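Local structure of pullulanase (Klebsiella oxytoca, 2YOC) at residues Q938-L943 with N1030-G1035; L1018-I1023 with S1050-E1055. The protein hydrolyses alpha-1,6-glucosidic linkages in pullulan and related branched glucans, as a secreted, membrane-associated glycoside hydrolase. All coordinates share one frame; numbering follows the deposited sequence.

Contact 1. Residues Q938-L943 with N1030-G1035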
ATOM      1  N   GLN B 938      -5.064  13.599  38.890  1.00 64.97           N
ATOM      2  CA  GLN B 938      -3.916  13.624  39.766  1.00 63.53           C
ATOM      3  C   GLN B 938      -3.196  12.292  39.710  1.00 66.98           C
ATOM      4  O   GLN B 938      -1.965  12.278  39.719  1.00 66.50           O
ATOM      5  CB  GLN B 938      -4.341  13.998  41.174  1.00 65.24           C
ATOM      6  CG  GLN B 938      -4.819  15.440  41.254  1.00 80.09           C
ATOM      7  CD  GLN B 938      -4.990  15.935  42.655  1.00104.43           C
ATOM      8  OE1 GLN B 938      -4.373  15.438  43.610  1.00101.55           O
ATOM      9  NE2 GLN B 938      -5.783  16.981  42.796  1.00 97.42           N
ATOM     10  N   GLU B 939      -3.955  11.181  39.547  1.00 62.91           N
ATOM     11  CA  GLU B 939      -3.417   9.818  39.419  1.00 62.66           C
ATOM     12  C   GLU B 939      -2.483   9.735  38.198  1.00 64.58           C
ATOM     13  O   GLU B 939      -1.311   9.398  38.348  1.00 65.60           O
ATOM     14  CB  GLU B 939      -4.574   8.817  39.266  1.00 64.85           C
ATOM     15  CG  GLU B 939      -4.294   7.409  39.775  1.00 78.17           C
ATOM     16  CD  GLU B 939      -5.537   6.536  39.845  1.00105.24           C
ATOM     17  OE1 GLU B 939      -6.440   6.856  40.655  1.00113.38           O
ATOM     18  OE2 GLU B 939      -5.618   5.547  39.078  1.00 87.03           O
ATOM     19  N   LEU B 940      -3.006  10.130  37.011  1.00 57.67           N
ATOM     20  CA  LEU B 940      -2.349  10.121  35.710  1.00 54.89           C
ATOM     21  C   LEU B 940      -1.068  10.944  35.671  1.00 60.16           C
ATOM     22  O   LEU B 940      -0.067  10.495  35.100  1.00 60.70           O
ATOM     23  CB  LEU B 940      -3.331  10.599  34.626  1.00 53.88           C
ATOM     24  CG  LEU B 940      -4.525   9.706  34.272  1.00 57.30           C
ATOM     25  CD1 LEU B 940      -5.352  10.348  33.183  1.00 56.10           C
ATOM     26  CD2 LEU B 940      -4.087   8.341  33.766  1.00 59.23           C
ATOM     27  N   THR B 941      -1.099  12.151  36.265  1.00 57.18           N
ATOM     28  CA  THR B 941       0.062  13.033  36.293  1.00 56.46           C
ATOM     29  C   THR B 941       1.110  12.455  37.223  1.00 61.90           C
ATOM     30  O   THR B 941       2.303  12.485  36.887  1.00 64.08           O
ATOM     31  CB  THR B 941      -0.317  14.511  36.611  1.00 66.49           C
ATOM     32  OG1 THR B 941      -0.843  14.618  37.935  1.00 69.57           O
ATOM     33  CG2 THR B 941      -1.266  15.138  35.582  1.00 58.23           C
ATOM     34  N   GLU B 942       0.671  11.905  38.377  1.00 57.91           N
ATOM     35  CA  GLU B 942       1.572  11.285  39.359  1.00 58.59           C
ATOM     36  C   GLU B 942       2.336  10.142  38.695  1.00 62.43           C
ATOM     37  O   GLU B 942       3.570  10.074  38.805  1.00 61.71           O
ATOM     38  CB  GLU B 942       0.820  10.821  40.621  1.00 60.70           C
ATOM     39  CG  GLU B 942       0.443  11.970  41.547  1.00 74.03           C
ATOM     40  CD  GLU B 942      -0.222  11.616  42.863  1.00 99.81           C
ATOM     41  OE1 GLU B 942      -1.474  11.533  42.916  1.00 87.10           O
ATOM     42  OE2 GLU B 942       0.519  11.491  43.864  1.00101.22           O
ATOM     43  N   LEU B 943       1.605   9.308  37.927  1.00 57.48           N
ATOM     44  CA  LEU B 943       2.155   8.201  37.151  1.00 56.93           C
ATOM     45  C   LEU B 943       3.250   8.675  36.184  1.00 58.18           C
ATOM     46  O   LEU B 943       4.353   8.128  36.206  1.00 54.18           O
ATOM     47  CB  LEU B 943       1.038   7.466  36.394  1.00 57.32           C
ATOM     48  CG  LEU B 943       0.086   6.632  37.262  1.00 62.33           C
ATOM     49  CD1 LEU B 943      -1.164   6.274  36.504  1.00 62.81           C
ATOM     50  CD2 LEU B 943       0.760   5.395  37.801  1.00 61.78           C
ATOM     51  N   ASN B1030     -10.882   4.490  44.173  1.00 93.88           N
ATOM     52  CA  ASN B1030     -10.843   5.738  43.406  1.00 92.56           C
ATOM     53  C   ASN B1030      -9.800   5.694  42.269  1.00 91.35           C
ATOM     54  O   ASN B1030      -9.628   6.678  41.542  1.00 90.91           O
ATOM     55  CB  ASN B1030     -10.607   6.913  44.363  1.00 95.74           C
ATOM     56  CG  ASN B1030     -11.676   6.996  45.428  1.00121.83           C
ATOM     57  OD1 ASN B1030     -11.763   6.142  46.324  1.00109.89           O
ATOM     58  ND2 ASN B1030     -12.551   7.985  45.313  1.00116.91           N
ATOM     59  N   SER B1031      -9.114   4.543  42.124  1.00 83.36           N
ATOM     60  CA  SER B1031      -8.135   4.324  41.070  1.00 79.62           C
ATOM     61  C   SER B1031      -8.812   3.991  39.770  1.00 79.55           C
ATOM     62  O   SER B1031      -9.908   3.422  39.730  1.00 80.32           O
ATOM     63  CB  SER B1031      -7.167   3.204  41.427  1.00 80.95           C
ATOM     64  OG  SER B1031      -6.177   3.050  40.427  1.00 83.62           O
ATOM     65  N   LEU B1032      -8.120   4.320  38.701  1.00 71.57           N
ATOM     66  CA  LEU B1032      -8.532   4.043  37.346  1.00 69.94           C
ATOM     67  C   LEU B1032      -8.256   2.583  37.085  1.00 72.24           C
ATOM     68  O   LEU B1032      -8.773   2.022  36.123  1.00 72.12           O
ATOM     69  CB  LEU B1032      -7.709   4.903  36.387  1.00 68.39           C
ATOM     70  CG  LEU B1032      -8.046   6.363  36.356  1.00 71.09           C
ATOM     71  CD1 LEU B1032      -6.823   7.188  36.174  1.00 70.31           C
ATOM     72  CD2 LEU B1032      -9.040   6.650  35.300  1.00 73.73           C
ATOM     73  N   ALA B1033      -7.417   1.980  37.931  1.00 68.73           N
ATOM     74  CA  ALA B1033      -7.054   0.571  37.858  1.00 69.75           C
ATOM     75  C   ALA B1033      -7.918  -0.254  38.811  1.00 77.91           C
ATOM     76  O   ALA B1033      -7.732  -1.470  38.882  1.00 77.81           O
ATOM     77  CB  ALA B1033      -5.579   0.383  38.187  1.00 69.40           C
ATOM     78  N   ASN B1034      -8.864   0.396  39.547  1.00 77.01           N
ATOM     79  CA  ASN B1034      -9.735  -0.288  40.504  1.00 78.84           C
ATOM     80  C   ASN B1034     -10.377  -1.533  39.879  1.00 86.67           C
ATOM     81  O   ASN B1034     -11.159  -1.422  38.920  1.00 86.37           O
ATOM     82  CB  ASN B1034     -10.786   0.656  41.079  1.00 81.56           C
ATOM     83  CG  ASN B1034     -11.837  -0.052  41.911  1.00107.64           C
ATOM     84  OD1 ASN B1034     -11.555  -0.634  42.974  1.00 98.14           O
ATOM     85  ND2 ASN B1034     -13.060  -0.075  41.402  1.00 99.91           N
ATOM     86  N   GLY B1035      -9.957  -2.698  40.378  1.00 85.07           N
ATOM     87  CA  GLY B1035     -10.431  -3.990  39.891  1.00 86.27           C
ATOM     88  C   GLY B1035      -9.476  -4.755  38.998  1.00 89.82           C
ATOM     89  O   GLY B1035      -9.793  -5.878  38.596  1.00 89.75           O
TER
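The carboxylate of E939, reaching out from helix 927-945, is gripped by the turn that starts at S1031. One oxygen, OE2, does the accepting: the backbone N of L1032 lies 2.8 Å from E939 OE2 and donates almost straight (176° at the hydrogen); E939 OE2 receives it on its syn lone pair, the side of OE1. The hydroxyl of S1031 is the second donor, with OG 2.9 Å from E939 OE2, and it comes from above the carboxylate plane, 48° out of it. Two donors from different directions should limit rotation of the group. The glutamate spans the gap because CG stands opposite the backbone N (chi1 -152°) and the chain runs on extended to the carboxylate.

S1031 OG has a double role. While it donates to E939, it accepts from the backbone N of A1033 at 3.0 Å, which ties the hydroxyl into its own turn. L1032 O accepts a hydrogen bond from R845 of helix 840-855, and S1031 O a weak one.

Beside this polar grip lies a small apolar contact. L940 sends its CD2 branch to CD1 of L1032, 3.8 Å away, and the two side chains cross at about a right angle. L1032 CD1 also lies 3.5 Å from E939 OE2, so this methyl flanks the carboxylate as well as the leucine. On the helix side L940 packs further on A852 and M855, while L1032 rests on A848.

S1031 OG with A1033 N meets the definition of an ST turn, here overlapping a type I beta turn from S1031 to N1034; a helix-borne glutamate docks on it within the C-terminal region of this pullulanase-type enzyme.

Contact 2. Residues L1018-I1023 with S1050-E1055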
ATOM      1  N   LEU B1018       4.873  -8.981  37.353  1.00 77.82           N
ATOM      2  CA  LEU B1018       4.397  -7.608  37.298  1.00 73.76           C
ATOM      3  C   LEU B1018       3.659  -7.229  38.556  1.00 77.33           C
ATOM      4  O   LEU B1018       3.178  -8.088  39.288  1.00 79.88           O
ATOM      5  CB  LEU B1018       3.444  -7.448  36.110  1.00 72.74           C
ATOM      6  CG  LEU B1018       4.005  -7.710  34.728  1.00 76.10           C
ATOM      7  CD1 LEU B1018       2.880  -7.790  33.742  1.00 76.64           C
ATOM      8  CD2 LEU B1018       5.018  -6.645  34.309  1.00 74.74           C
ATOM      9  N   GLN B1019       3.554  -5.944  38.803  1.00 72.33           N
ATOM     10  CA  GLN B1019       2.823  -5.394  39.936  1.00 73.09           C
ATOM     11  C   GLN B1019       2.219  -4.084  39.491  1.00 79.70           C
ATOM     12  O   GLN B1019       2.789  -3.412  38.618  1.00 80.92           O
ATOM     13  CB  GLN B1019       3.717  -5.220  41.197  1.00 73.82           C
ATOM     14  CG  GLN B1019       4.835  -4.183  41.094  1.00 68.29           C
ATOM     15  CD  GLN B1019       5.928  -4.372  42.109  1.00 85.27           C
ATOM     16  OE1 GLN B1019       6.011  -5.384  42.808  1.00 83.63           O
ATOM     17  NE2 GLN B1019       6.832  -3.412  42.174  1.00 81.80           N
ATOM     18  N   LEU B1020       1.052  -3.740  40.050  1.00 75.13           N
ATOM     19  CA  LEU B1020       0.360  -2.496  39.739  1.00 73.40           C
ATOM     20  C   LEU B1020       1.135  -1.360  40.402  1.00 73.34           C
ATOM     21  O   LEU B1020       1.767  -1.586  41.433  1.00 73.39           O
ATOM     22  CB  LEU B1020      -1.069  -2.577  40.287  1.00 74.45           C
ATOM     23  CG  LEU B1020      -2.018  -1.443  39.940  1.00 79.97           C
ATOM     24  CD1 LEU B1020      -2.378  -1.454  38.467  1.00 81.09           C
ATOM     25  CD2 LEU B1020      -3.259  -1.504  40.800  1.00 84.02           C
ATOM     26  N   SER B1021       1.116  -0.165  39.813  1.00 67.51           N
ATOM     27  CA  SER B1021       1.818   0.970  40.393  1.00 67.03           C
ATOM     28  C   SER B1021       1.336   1.260  41.820  1.00 72.78           C
ATOM     29  O   SER B1021       0.119   1.220  42.096  1.00 71.59           O
ATOM     30  CB  SER B1021       1.626   2.222  39.545  1.00 69.73           C
ATOM     31  OG  SER B1021       2.486   3.260  39.995  1.00 79.04           O
ATOM     32  N   ALA B1022       2.305   1.572  42.720  1.00 68.67           N
ATOM     33  CA  ALA B1022       2.041   1.947  44.108  1.00 67.31           C
ATOM     34  C   ALA B1022       1.074   3.127  44.128  1.00 70.78           C
ATOM     35  O   ALA B1022       0.164   3.130  44.949  1.00 70.88           O
ATOM     36  CB  ALA B1022       3.332   2.330  44.797  1.00 67.31           C
ATOM     37  N   ILE B1023       1.231   4.081  43.163  1.00 67.09           N
ATOM     38  CA  ILE B1023       0.384   5.266  42.930  1.00 66.69           C
ATOM     39  C   ILE B1023      -1.087   4.799  42.785  1.00 71.96           C
ATOM     40  O   ILE B1023      -1.968   5.320  43.489  1.00 71.36           O
ATOM     41  CB  ILE B1023       0.896   6.086  41.679  1.00 68.79           C
ATOM     42  CG1 ILE B1023       2.258   6.786  41.935  1.00 68.70           C
ATOM     43  CG2 ILE B1023      -0.104   7.141  41.222  1.00 67.99           C
ATOM     44  CD1 ILE B1023       3.510   5.983  41.622  1.00 75.40           C
ATOM     45  N   SER B1050     -10.785   1.383  31.973  1.00 63.78           N
ATOM     46  CA  SER B1050      -9.740   1.412  32.964  1.00 62.65           C
ATOM     47  C   SER B1050      -8.372   1.611  32.354  1.00 66.40           C
ATOM     48  O   SER B1050      -8.132   1.269  31.184  1.00 65.80           O
ATOM     49  CB  SER B1050      -9.776   0.130  33.793  1.00 66.57           C
ATOM     50  OG  SER B1050      -9.526  -1.021  33.003  1.00 76.59           O
ATOM     51  N   VAL B1051      -7.476   2.168  33.181  1.00 61.95           N
ATOM     52  CA  VAL B1051      -6.077   2.415  32.872  1.00 61.12           C
ATOM     53  C   VAL B1051      -5.152   1.846  33.987  1.00 63.06           C
ATOM     54  O   VAL B1051      -5.348   2.130  35.167  1.00 61.12           O
ATOM     55  CB  VAL B1051      -5.756   3.868  32.379  1.00 64.11           C
ATOM     56  CG1 VAL B1051      -6.603   4.926  33.072  1.00 63.48           C
ATOM     57  CG2 VAL B1051      -4.271   4.202  32.485  1.00 62.94           C
ATOM     58  N   ALA B1052      -4.193   0.991  33.588  1.00 60.27           N
ATOM     59  CA  ALA B1052      -3.250   0.347  34.497  1.00 60.80           C
ATOM     60  C   ALA B1052      -1.809   0.553  34.098  1.00 63.78           C
ATOM     61  O   ALA B1052      -1.463   0.446  32.921  1.00 65.68           O
ATOM     62  CB  ALA B1052      -3.532  -1.139  34.579  1.00 62.83           C
ATOM     63  N   VAL B1053      -0.965   0.822  35.080  1.00 57.32           N
ATOM     64  CA  VAL B1053       0.469   0.946  34.861  1.00 56.01           C
ATOM     65  C   VAL B1053       1.058  -0.284  35.530  1.00 62.36           C
ATOM     66  O   VAL B1053       1.083  -0.370  36.762  1.00 63.44           O
ATOM     67  CB  VAL B1053       1.088   2.274  35.378  1.00 58.10           C
ATOM     68  CG1 VAL B1053       2.596   2.257  35.239  1.00 56.81           C
ATOM     69  CG2 VAL B1053       0.505   3.473  34.639  1.00 57.59           C
ATOM     70  N   LEU B1054       1.416  -1.287  34.723  1.00 58.63           N
ATOM     71  CA  LEU B1054       1.986  -2.509  35.265  1.00 59.63           C
ATOM     72  C   LEU B1054       3.488  -2.345  35.182  1.00 66.88           C
ATOM     73  O   LEU B1054       4.016  -1.992  34.121  1.00 67.87           O
ATOM     74  CB  LEU B1054       1.516  -3.768  34.502  1.00 60.23           C
ATOM     75  CG  LEU B1054       0.015  -4.178  34.526  1.00 64.11           C
ATOM     76  CD1 LEU B1054      -0.753  -3.552  35.670  1.00 63.22           C
ATOM     77  CD2 LEU B1054      -0.641  -3.836  33.237  1.00 66.73           C
ATOM     78  N   GLU B1055       4.167  -2.518  36.314  1.00 63.18           N
ATOM     79  CA  GLU B1055       5.603  -2.346  36.372  1.00 63.17           C
ATOM     80  C   GLU B1055       6.341  -3.638  36.628  1.00 69.49           C
ATOM     81  O   GLU B1055       5.875  -4.480  37.401  1.00 70.34           O
ATOM     82  CB  GLU B1055       6.014  -1.237  37.357  1.00 63.97           C
ATOM     83  CG  GLU B1055       5.041  -0.960  38.489  1.00 73.55           C
ATOM     84  CD  GLU B1055       5.466   0.160  39.414  1.00 95.72           C
ATOM     85  OE1 GLU B1055       5.849   1.236  38.897  1.00 63.77           O
ATOM     86  OE2 GLU B1055       5.406  -0.031  40.653  1.00 99.79           O
TER
HETATM   87  O   HOH W   1       4.989   3.022  41.486  1.00 59.97           O
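Q1019 and E1055 face each other as an antiparallel hydrogen-bonded pair. E1055 N lies 2.8 Å from Q1019 O, with 174° at the hydrogen, whereas Q1019 N reaches E1055 O at 3.1 Å and a more bent 148°. Next along the ladder, L1020 and L1054 form the non-hydrogen-bonded pair. L1020 turns CG opposite its backbone N (chi1 -173°), which carries its CD1 to 3.9 Å from L1054 CD1 and 4.1 Å from A1052 CB. The pairing then fades: S1021 N makes only a weak bond to V1053 O, as the chain turns from strand into helix at S1021, its N-cap position.

On the face bearing Q1019 and E1055, the glutamate chain runs extended beyond CG, past Q1019 O, which is 3.3 Å from E1055 CG. Its carboxylate comes near S1021, and a water bridges the two, 2.9 Å from S1021 OG and donating to E1055 OE2 at 3.2 Å. The same OE2 forms a salt bridge with R993, which probably keeps the carboxylate ionised and fixes its direction.

Further out, Q1024 of helix 1022-1027 accepts a hydrogen bond from V1053 N through OE1, and its NE2 makes a weak one to V1051 O. Strand 1019-1020 is an outermost strand, within this chain, of the five-stranded antiparallel sheet; strand 1050-1057 separates it from strand 994-1002, and helix 927-945 packs through L943 on S1021, I1023 and V1053.

Contacts 1 and 2 are neighbours, their centres about 9 Å apart, and their segments alternate along the chain. The turn of contact 1 docks on the strand of contact 2: V1051 N lies 3.2 Å from L1032 O and probably donates a hydrogen bond to it. Close by, A1033 CB packs against the strand backbone, 3.5 Å from V1051 O. Helix 927-945 joins in where L943 CD2 approaches S1021 OG at 3.5 Å. Helix 1022-1027, which follows the N-cap S1021, carries Q1024, against which E939 of contact 1 packs. A calcium ion lies about 11 Å from the side chain of E1055, too far for coordination.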